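PDB 2VRS: sigma-C capsid protein from Avian reovirus, which attaches the virion to host cells and induces apoptosis, as a homotrimeric fibre whose coiled-coil, beta-spiral and head regions this fragment holds. Local coordinates for residues R86-G91 with T98-V103; L130-L135 with S183-I188; L122-N127 with G196-R201. One frame throughout, in Å; residues are numbered along the deposited sequence.

Contact 1. Residues R86-G91 with T98-V103; sequences RWMARG and TIDMTV
Trp87 pairs with Met101 and Ala89 with Ile99 as antiparallel hydrogen-bonded pairs, so four backbone bonds join the strands, which run at 148°. The face of Arg86, Met88 and Arg90 is largely charged or polar, yet carbon and sulfur atoms make many of its contacts. Bent at chi2 and chi3, Arg86 puts CD 3.3 Å from Thr102 OG1 and NH1 3.1 Å from Asp100 CB, at the edge of the guanidinium. Arg86 NH2 to Asp100 OD2 is a long salt bridge of 4.0 Å, with the planes 61° apart. Strands 81-92 and 98-108 form a beta hairpin, the first two strands of the large antiparallel sheet of the C-terminal domain. Met88 lays its CG 3.8 Å from Thr98 CB, and its SD rests against Thr98 CG2. Met88 CE sits over one face of the Arg90 guanidinium, whose NE makes a salt bridge with Asp137. The other face is apolar. Val103 CG2 touches Trp87 CB at 3.8 Å and lies at the edge of the indole. Trp87 CG is anti to the backbone N (chi1 -155°), which leads the ring away from strand 98-103, and its NE1 bonds to Asp134 O. Ala89 CB meets Ile99 CG2 at 4.1 Å.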
loop_
_atom_site.group_PDB
_atom_site.type_symbol
_atom_site.label_atom_id
_atom_site.label_comp_id
_atom_site.label_asym_id
_atom_site.label_seq_id
_atom_site.Cartn_x
_atom_site.Cartn_y
_atom_site.Cartn_z
ATOM N N ARG C 86 -9.858 -26.968 -7.481
ATOM C CA ARG C 86 -9.173 -28.143 -6.972
ATOM C C ARG C 86 -7.708 -28.155 -7.402
ATOM O O ARG C 86 -7.372 -27.779 -8.534
ATOM C CB ARG C 86 -9.919 -29.410 -7.440
ATOM C CG ARG C 86 -11.374 -29.450 -6.929
ATOM C CD ARG C 86 -11.419 -29.914 -5.486
ATOM N NE ARG C 86 -11.687 -31.351 -5.365
ATOM C CZ ARG C 86 -10.771 -32.320 -5.447
ATOM N NH1 ARG C 86 -9.490 -32.034 -5.669
ATOM N NH2 ARG C 86 -11.143 -33.591 -5.310
ATOM N N TRP C 87 -6.843 -28.596 -6.502
ATOM C CA TRP C 87 -5.393 -28.552 -6.793
ATOM C C TRP C 87 -4.787 -29.873 -6.392
ATOM O O TRP C 87 -4.928 -30.299 -5.230
ATOM C CB TRP C 87 -4.738 -27.433 -5.961
ATOM C CG TRP C 87 -3.492 -26.879 -6.523
ATOM C CD1 TRP C 87 -2.617 -27.500 -7.374
ATOM C CD2 TRP C 87 -2.953 -25.574 -6.260
ATOM N NE1 TRP C 87 -1.553 -26.652 -7.667
ATOM C CE2 TRP C 87 -1.755 -25.458 -7.010
ATOM C CE3 TRP C 87 -3.387 -24.471 -5.480
ATOM C CZ2 TRP C 87 -0.974 -24.286 -7.005
ATOM C CZ3 TRP C 87 -2.597 -23.294 -5.470
ATOM C CH2 TRP C 87 -1.420 -23.208 -6.238
ATOM N N MET C 88 -4.137 -30.556 -7.338
ATOM C CA MET C 88 -3.469 -31.802 -6.970
ATOM C C MET C 88 -2.081 -31.427 -6.500
ATOM O O MET C 88 -1.267 -30.904 -7.269
ATOM C CB MET C 88 -3.412 -32.797 -8.143
ATOM C CG MET C 88 -2.947 -34.186 -7.691
ATOM S SD MET C 88 -2.356 -35.155 -9.101
ATOM C CE MET C 88 -0.977 -34.164 -9.722
ATOM N N ALA C 89 -1.822 -31.630 -5.218
ATOM C CA ALA C 89 -0.523 -31.328 -4.689
ATOM C C ALA C 89 0.349 -32.584 -4.788
ATOM O O ALA C 89 -0.123 -33.700 -4.562
ATOM C CB ALA C 89 -0.648 -30.942 -3.229
ATOM N N ARG C 90 1.645 -32.393 -5.011
ATOM C CA ARG C 90 2.516 -33.534 -5.236
ATOM C C ARG C 90 3.498 -33.750 -4.136
ATOM O O ARG C 90 4.312 -32.878 -3.848
ATOM C CB ARG C 90 3.266 -33.334 -6.559
ATOM C CG ARG C 90 2.318 -33.333 -7.755
ATOM C CD ARG C 90 3.187 -33.009 -8.964
ATOM N NE ARG C 90 2.419 -32.962 -10.177
ATOM C CZ ARG C 90 2.209 -34.006 -10.962
ATOM N NH1 ARG C 90 2.700 -35.206 -10.644
ATOM N NH2 ARG C 90 1.488 -33.839 -12.062
ATOM N N GLY C 91 3.431 -34.927 -3.516
ATOM C CA GLY C 91 4.410 -35.300 -2.498
ATOM C C GLY C 91 5.743 -35.581 -3.152
ATOM O O GLY C 91 5.798 -36.221 -4.211
ATOM N N THR C 98 0.203 -38.261 -4.209
ATOM C CA THR C 98 -0.436 -36.975 -4.510
ATOM C C THR C 98 -1.717 -36.861 -3.652
ATOM O O THR C 98 -2.220 -37.861 -3.120
ATOM C CB THR C 98 -0.816 -36.849 -5.990
ATOM O OG1 THR C 98 -1.700 -37.914 -6.342
ATOM C CG2 THR C 98 0.408 -36.926 -6.916
ATOM N N ILE C 99 -2.224 -35.639 -3.490
ATOM C CA ILE C 99 -3.419 -35.443 -2.697
ATOM C C ILE C 99 -4.183 -34.310 -3.298
ATOM O O ILE C 99 -3.612 -33.278 -3.664
ATOM C CB ILE C 99 -3.119 -35.234 -1.172
ATOM C CG1 ILE C 99 -4.439 -35.244 -0.340
ATOM C CG2 ILE C 99 -2.290 -33.965 -0.947
ATOM C CD1 ILE C 99 -4.210 -35.459 1.150
ATOM N N ASP C 100 -5.482 -34.538 -3.458
ATOM C CA ASP C 100 -6.390 -33.570 -4.038
ATOM C C ASP C 100 -6.871 -32.585 -2.997
ATOM O O ASP C 100 -7.554 -32.954 -2.022
ATOM C CB ASP C 100 -7.589 -34.295 -4.647
ATOM C CG ASP C 100 -7.267 -34.912 -6.005
ATOM O OD1 ASP C 100 -6.246 -34.536 -6.653
ATOM O OD2 ASP C 100 -8.049 -35.786 -6.428
ATOM N N MET C 101 -6.508 -31.327 -3.208
ATOM C CA MET C 101 -6.904 -30.248 -2.300
ATOM C C MET C 101 -8.057 -29.436 -2.846
ATOM O O MET C 101 -8.056 -28.996 -3.999
ATOM C CB MET C 101 -5.720 -29.275 -2.067
ATOM C CG MET C 101 -4.442 -29.941 -1.552
ATOM S SD MET C 101 -4.625 -30.912 -0.025
ATOM C CE MET C 101 -4.866 -29.545 1.149
ATOM N N THR C 102 -9.054 -29.196 -1.994
ATOM C CA THR C 102 -10.060 -28.198 -2.295
ATOM C C THR C 102 -9.562 -26.838 -1.796
ATOM O O THR C 102 -9.234 -26.665 -0.613
ATOM C CB THR C 102 -11.374 -28.586 -1.595
ATOM O OG1 THR C 102 -11.799 -29.841 -2.164
ATOM C CG2 THR C 102 -12.453 -27.529 -1.763
ATOM N N VAL C 103 -9.471 -25.894 -2.721
ATOM C CA VAL C 103 -8.793 -24.608 -2.410
ATOM C C VAL C 103 -9.777 -23.461 -2.523
ATOM O O VAL C 103 -10.502 -23.349 -3.506
ATOM C CB VAL C 103 -7.605 -24.301 -3.371
ATOM C CG1 VAL C 103 -6.993 -22.923 -3.026
ATOM C CG2 VAL C 103 -6.533 -25.423 -3.328
#

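Contact 2. Residues L130-L135 with S183-I188; sequences LLTFDL and SRVFTI
Backbone bonds tie Leu131 to Ile188 and Phe133 to Phe186 in both directions, and Leu135 N adds a further bond to Arg184 O. Phe133 N to Phe186 O is 2.7 Å; the return bond, Phe186 N to Phe133 O, is longer at 3.1 Å. The aromatic contact lies on the buried face. Phe186 CG sits between its backbone N and carbonyl carbon (chi1 70°), which turns the ring toward strand 128-134, its face against Phe133 CB. That CB is 3.7 Å from the Phe186 ring centroid, in a CH-pi contact. The ring planes are 14° apart and the centroids 5.0 Å apart, so the offset leaves the CB, more than the ring, over Phe186. Ile188 CD1 meets the Phe133 ring at its edge. Such antiparallel pairing joins strands 128-134 and 185-191 in the sheet of the C-terminal domain, and Trp87 of strand 81-92 packs edge-to-face on Phe133. The face of Thr132, Asp134, Val185 and Thr187 mixes polar and apolar contacts. Thr132 OG1 and Thr187 OG1 share a hydrogen bond of 2.7 Å. Thr132 CG2 touches Val185 CG1 at 3.5 Å, while Val185 CG2 lies against the Asp134 carboxylate. At the end of the pairing, water 2 bridges Asp134 OD1 and Arg184 NE. Ser136 N bonds to Asp134 OD1 and Ser136 OG to Arg184 NH2. Leu135 CB covers one face of the Arg184 guanidinium.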
loop_
_atom_site.group_PDB
_atom_site.type_symbol
_atom_site.label_atom_id
_atom_site.label_comp_id
_atom_site.label_asym_id
_atom_site.label_seq_id
_atom_site.Cartn_x
_atom_site.Cartn_y
_atom_site.Cartn_z
ATOM N N LEU C 130 7.708 -33.059 1.726
ATOM C CA LEU C 130 7.571 -31.898 0.869
ATOM C C LEU C 130 6.321 -32.063 0.010
ATOM O O LEU C 130 6.023 -33.158 -0.477
ATOM C CB LEU C 130 8.818 -31.726 -0.005
ATOM C CG LEU C 130 9.983 -30.940 0.596
ATOM C CD1 LEU C 130 10.556 -31.470 1.921
ATOM C CD2 LEU C 130 11.091 -30.785 -0.463
ATOM N N LEU C 131 5.598 -30.972 -0.178
ATOM C CA LEU C 131 4.329 -30.992 -0.961
ATOM C C LEU C 131 4.361 -29.817 -1.903
ATOM O O LEU C 131 4.478 -28.671 -1.486
ATOM C CB LEU C 131 3.135 -30.867 -0.023
ATOM C CG LEU C 131 1.786 -31.333 -0.552
ATOM C CD1 LEU C 131 1.886 -32.832 -0.993
ATOM C CD2 LEU C 131 0.645 -31.169 0.507
ATOM N N THR C 132 4.252 -30.131 -3.182
ATOM C CA THR C 132 4.429 -29.162 -4.249
ATOM C C THR C 132 3.083 -28.713 -4.848
ATOM O O THR C 132 2.181 -29.526 -5.089
ATOM C CB THR C 132 5.451 -29.717 -5.301
ATOM O OG1 THR C 132 6.743 -29.771 -4.686
ATOM C CG2 THR C 132 5.505 -28.780 -6.542
ATOM N N PHE C 133 2.967 -27.398 -5.098
ATOM C CA PHE C 133 1.747 -26.746 -5.618
ATOM C C PHE C 133 2.160 -25.982 -6.884
ATOM O O PHE C 133 2.601 -24.855 -6.840
ATOM C CB PHE C 133 1.181 -25.771 -4.572
ATOM C CG PHE C 133 0.578 -26.471 -3.398
ATOM C CD1 PHE C 133 -0.769 -26.824 -3.428
ATOM C CD2 PHE C 133 1.382 -26.833 -2.308
ATOM C CE1 PHE C 133 -1.348 -27.507 -2.340
ATOM C CE2 PHE C 133 0.820 -27.565 -1.194
ATOM C CZ PHE C 133 -0.539 -27.879 -1.215
ATOM N N ASP C 134 1.995 -26.642 -8.012
ATOM C CA ASP C 134 2.322 -26.082 -9.334
ATOM C C ASP C 134 1.019 -25.668 -9.976
ATOM O O ASP C 134 0.069 -26.458 -9.978
ATOM C CB ASP C 134 2.926 -27.257 -10.124
ATOM C CG ASP C 134 3.334 -26.903 -11.542
ATOM O OD1 ASP C 134 2.853 -25.921 -12.135
ATOM O OD2 ASP C 134 4.151 -27.700 -12.076
ATOM N N LEU C 135 0.957 -24.455 -10.531
ATOM C CA LEU C 135 -0.335 -23.953 -11.122
ATOM C C LEU C 135 -0.879 -24.887 -12.203
ATOM O O LEU C 135 -2.096 -24.947 -12.407
ATOM C CB LEU C 135 -0.186 -22.545 -11.689
ATOM C CG LEU C 135 0.166 -21.391 -10.738
ATOM C CD1 LEU C 135 0.245 -20.097 -11.610
ATOM C CD2 LEU C 135 -0.890 -21.288 -9.610
ATOM N N SER C 183 7.944 -18.848 -10.663
ATOM C CA SER C 183 6.720 -18.028 -10.465
ATOM C C SER C 183 5.441 -18.899 -10.361
ATOM O O SER C 183 4.435 -18.459 -9.792
ATOM C CB SER C 183 6.568 -17.010 -11.582
ATOM O OG SER C 183 6.353 -17.690 -12.817
ATOM N N ARG C 184 5.469 -20.101 -10.933
ATOM C CA ARG C 184 4.266 -20.949 -10.983
ATOM C C ARG C 184 4.231 -22.060 -9.932
ATOM O O ARG C 184 3.246 -22.784 -9.848
ATOM C CB ARG C 184 4.103 -21.608 -12.365
ATOM C CG ARG C 184 3.831 -20.603 -13.487
ATOM C CD ARG C 184 3.777 -21.328 -14.851
ATOM N NE ARG C 184 2.711 -22.332 -14.963
ATOM C CZ ARG C 184 1.471 -22.082 -15.360
ATOM N NH1 ARG C 184 1.099 -20.855 -15.671
ATOM N NH2 ARG C 184 0.584 -23.075 -15.445
ATOM N N VAL C 185 5.295 -22.212 -9.145
ATOM C CA VAL C 185 5.420 -23.428 -8.329
ATOM C C VAL C 185 5.984 -23.101 -6.960
ATOM O O VAL C 185 7.063 -22.525 -6.859
ATOM C CB VAL C 185 6.387 -24.495 -8.984
ATOM C CG1 VAL C 185 6.480 -25.762 -8.119
ATOM C CG2 VAL C 185 5.970 -24.820 -10.392
ATOM N N PHE C 186 5.281 -23.500 -5.899
ATOM C CA PHE C 186 5.854 -23.479 -4.581
ATOM C C PHE C 186 5.776 -24.851 -3.943
ATOM O O PHE C 186 4.953 -25.693 -4.327
ATOM C CB PHE C 186 5.254 -22.396 -3.639
ATOM C CG PHE C 186 3.828 -22.659 -3.199
ATOM C CD1 PHE C 186 2.770 -22.215 -3.994
ATOM C CD2 PHE C 186 3.550 -23.263 -1.936
ATOM C CE1 PHE C 186 1.462 -22.402 -3.590
ATOM C CE2 PHE C 186 2.233 -23.443 -1.496
ATOM C CZ PHE C 186 1.178 -23.030 -2.343
ATOM N N THR C 187 6.678 -25.071 -3.011
ATOM C CA THR C 187 6.744 -26.316 -2.246
ATOM C C THR C 187 6.755 -25.992 -0.747
ATOM O O THR C 187 7.466 -25.094 -0.297
ATOM C CB THR C 187 8.000 -27.123 -2.650
ATOM O OG1 THR C 187 7.901 -27.431 -4.052
ATOM C CG2 THR C 187 8.117 -28.417 -1.833
ATOM N N ILE C 188 5.921 -26.694 0.003
ATOM C CA ILE C 188 5.939 -26.588 1.448
ATOM C C ILE C 188 6.623 -27.806 2.084
ATOM O O ILE C 188 6.541 -28.917 1.550
ATOM C CB ILE C 188 4.517 -26.392 2.007
ATOM C CG1 ILE C 188 3.665 -27.639 1.819
ATOM C CG2 ILE C 188 3.903 -25.131 1.348
ATOM C CD1 ILE C 188 2.283 -27.540 2.494
HETATM O O HOH W 1 1.763 -22.055 -7.247
HETATM O O HOH W 2 3.843 -24.805 -14.340
#

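Contact 3. Residues L122-N127 with G196-R201; sequences LTVTSN and GTANIR
Leu122 and Ile200 face each other across a hydrogen-bonded antiparallel pair, CB against CG1, on the buried face. Ile200 CG1 meets Leu122 CB at 4.1 Å and also lies 3.6 Å from Leu122 O. This position follows from chi1 of 70°, which sets CG1 between the backbone N and carbonyl carbon. Val124 is on the same face. Its CG2 reaches Ala198 CB at 4.2 Å, and its CG1 reaches Ile200 CD1. Phe165 and Arg167 of strand 159-167 also pack against this row. On the opposite face, Thr123 and Asn199 cross at about a right angle. Asn199 CG is anti to the backbone N (chi1 -168°), which carries ND2 toward strand 121-124, 3.5 Å from Thr123 OG1; ND2 hydrogen-bonds to Asn121 OD1. Further along, Thr125 CG2 lies 3.8 Å from Thr197 OG1. Two pairs of backbone bonds, Leu122 with Ile200 and Val124 with Ala198, fix the register. Beyond Val124 the strand pairing ends. There water 3 donates to both Ser126 O and Gly196 O, at 2.6 Å to the latter. Gly196 takes a positive phi, a backbone shape easiest for glycine. Four backbone bonds and a small apolar row thus hold the strands, and where the pairing stops the water supplies protons to Ser126 O and Gly196 O, so these carbonyls meet through solvent instead of directly.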
loop_
_atom_site.group_PDB
_atom_site.type_symbol
_atom_site.label_atom_id
_atom_site.label_comp_id
_atom_site.label_asym_id
_atom_site.label_seq_id
_atom_site.Cartn_x
_atom_site.Cartn_y
_atom_site.Cartn_z
ATOM N N LEU C 122 -2.446 -39.017 2.183
ATOM C CA LEU C 122 -1.115 -38.967 1.615
ATOM C C LEU C 122 -0.276 -39.950 2.390
ATOM O O LEU C 122 -0.223 -39.916 3.624
ATOM C CB LEU C 122 -0.577 -37.528 1.761
ATOM C CG LEU C 122 0.680 -37.129 1.014
ATOM C CD1 LEU C 122 0.386 -36.934 -0.456
ATOM C CD2 LEU C 122 1.236 -35.824 1.632
ATOM N N THR C 123 0.350 -40.887 1.679
ATOM C CA THR C 123 1.233 -41.833 2.334
ATOM C C THR C 123 2.605 -41.186 2.451
ATOM O O THR C 123 3.106 -40.625 1.476
ATOM C CB THR C 123 1.347 -43.130 1.505
ATOM O OG1 THR C 123 0.087 -43.796 1.563
ATOM C CG2 THR C 123 2.451 -44.033 2.066
ATOM N N VAL C 124 3.153 -41.221 3.662
ATOM C CA VAL C 124 4.456 -40.617 3.958
ATOM C C VAL C 124 5.371 -41.725 4.430
ATOM O O VAL C 124 4.906 -42.774 4.886
ATOM C CB VAL C 124 4.386 -39.474 5.031
ATOM C CG1 VAL C 124 3.592 -38.275 4.480
ATOM C CG2 VAL C 124 3.799 -39.969 6.352
ATOM N N THR C 125 6.673 -41.497 4.305
ATOM C CA THR C 125 7.659 -42.511 4.683
ATOM C C THR C 125 8.717 -42.006 5.646
ATOM O O THR C 125 9.573 -42.768 6.078
ATOM C CB THR C 125 8.341 -43.098 3.442
ATOM O OG1 THR C 125 8.991 -42.055 2.717
ATOM C CG2 THR C 125 7.315 -43.745 2.522
ATOM N N SER C 126 8.641 -40.733 6.018
ATOM C CA SER C 126 9.681 -40.127 6.825
ATOM C C SER C 126 9.086 -39.169 7.849
ATOM O O SER C 126 7.859 -39.088 7.976
ATOM C CB SER C 126 10.700 -39.436 5.913
ATOM O OG SER C 126 11.700 -38.797 6.686
ATOM N N ASN C 127 9.941 -38.477 8.603
ATOM C CA ASN C 127 9.466 -37.541 9.635
ATOM C C ASN C 127 9.185 -36.120 9.095
ATOM O O ASN C 127 8.701 -35.251 9.821
ATOM C CB ASN C 127 10.427 -37.501 10.821
ATOM C CG ASN C 127 11.803 -36.980 10.444
ATOM O OD1 ASN C 127 12.206 -37.039 9.290
ATOM N ND2 ASN C 127 12.538 -36.488 11.432
ATOM N N GLY C 196 8.694 -43.531 9.709
ATOM C CA GLY C 196 8.292 -44.703 8.952
ATOM C C GLY C 196 7.095 -44.496 8.050
ATOM O O GLY C 196 6.591 -43.368 7.921
ATOM N N THR C 197 6.661 -45.582 7.406
ATOM C CA THR C 197 5.495 -45.556 6.514
ATOM C C THR C 197 4.235 -45.340 7.344
ATOM O O THR C 197 4.042 -45.966 8.393
ATOM C CB THR C 197 5.397 -46.828 5.617
ATOM O OG1 THR C 197 6.464 -46.819 4.652
ATOM C CG2 THR C 197 4.071 -46.876 4.847
ATOM N N ALA C 198 3.392 -44.425 6.872
ATOM C CA ALA C 198 2.199 -44.029 7.595
ATOM C C ALA C 198 1.340 -43.235 6.656
ATOM O O ALA C 198 1.760 -42.891 5.550
ATOM C CB ALA C 198 2.559 -43.196 8.804
ATOM N N ASN C 199 0.116 -42.977 7.087
ATOM C CA ASN C 199 -0.849 -42.276 6.277
ATOM C C ASN C 199 -1.341 -41.078 7.071
ATOM O O ASN C 199 -1.650 -41.197 8.260
ATOM C CB ASN C 199 -2.015 -43.220 5.944
ATOM C CG ASN C 199 -2.930 -42.673 4.879
ATOM O OD1 ASN C 199 -4.086 -42.337 5.154
ATOM N ND2 ASN C 199 -2.420 -42.573 3.646
ATOM N N ILE C 200 -1.359 -39.923 6.413
ATOM C CA ILE C 200 -1.976 -38.728 6.975
ATOM C C ILE C 200 -3.174 -38.316 6.112
ATOM O O ILE C 200 -3.180 -38.483 4.891
ATOM C CB ILE C 200 -0.911 -37.572 7.180
ATOM C CG1 ILE C 200 -0.438 -37.020 5.832
ATOM C CG2 ILE C 200 0.270 -38.060 8.050
ATOM C CD1 ILE C 200 0.429 -35.753 5.918
ATOM N N ARG C 201 -4.223 -37.823 6.748
ATOM C CA ARG C 201 -5.424 -37.471 6.007
ATOM C C ARG C 201 -5.983 -36.198 6.591
ATOM O O ARG C 201 -5.434 -35.667 7.570
ATOM C CB ARG C 201 -6.461 -38.615 6.078
ATOM C CG ARG C 201 -6.931 -38.904 7.513
ATOM C CD ARG C 201 -8.003 -40.007 7.601
ATOM N NE ARG C 201 -8.215 -40.416 8.989
ATOM C CZ ARG C 201 -9.207 -40.010 9.763
ATOM N NH1 ARG C 201 -10.132 -39.173 9.290
ATOM N NH2 ARG C 201 -9.274 -40.468 11.013
HETATM O O HOH W 3 6.137 -41.025 9.020
#

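All three contacts are antiparallel pairings in the same curled sheet of the C-terminal domain. Contacts 1 and 2 are neighbours, because strands 81-92 and 128-134 lie side by side. Arg90 O and Thr132 N, 2.8 Å apart, probably form a hydrogen bond between them. Each has a buried apolar face and a more polar one. Contact 1 closes a local hairpin, while contacts 2 and 3 join strands far apart in sequence. Contact 2 has the aromatic core and a water between Asp134 and Arg184; none of its touching residues is exposed, whereas contact 3 has two. Contact 3 lies farthest from the chain centre, buries least surface and runs out into loops. Leu122 still connects it inward, touching Ile99 of contact 1 and Leu131 of contact 2.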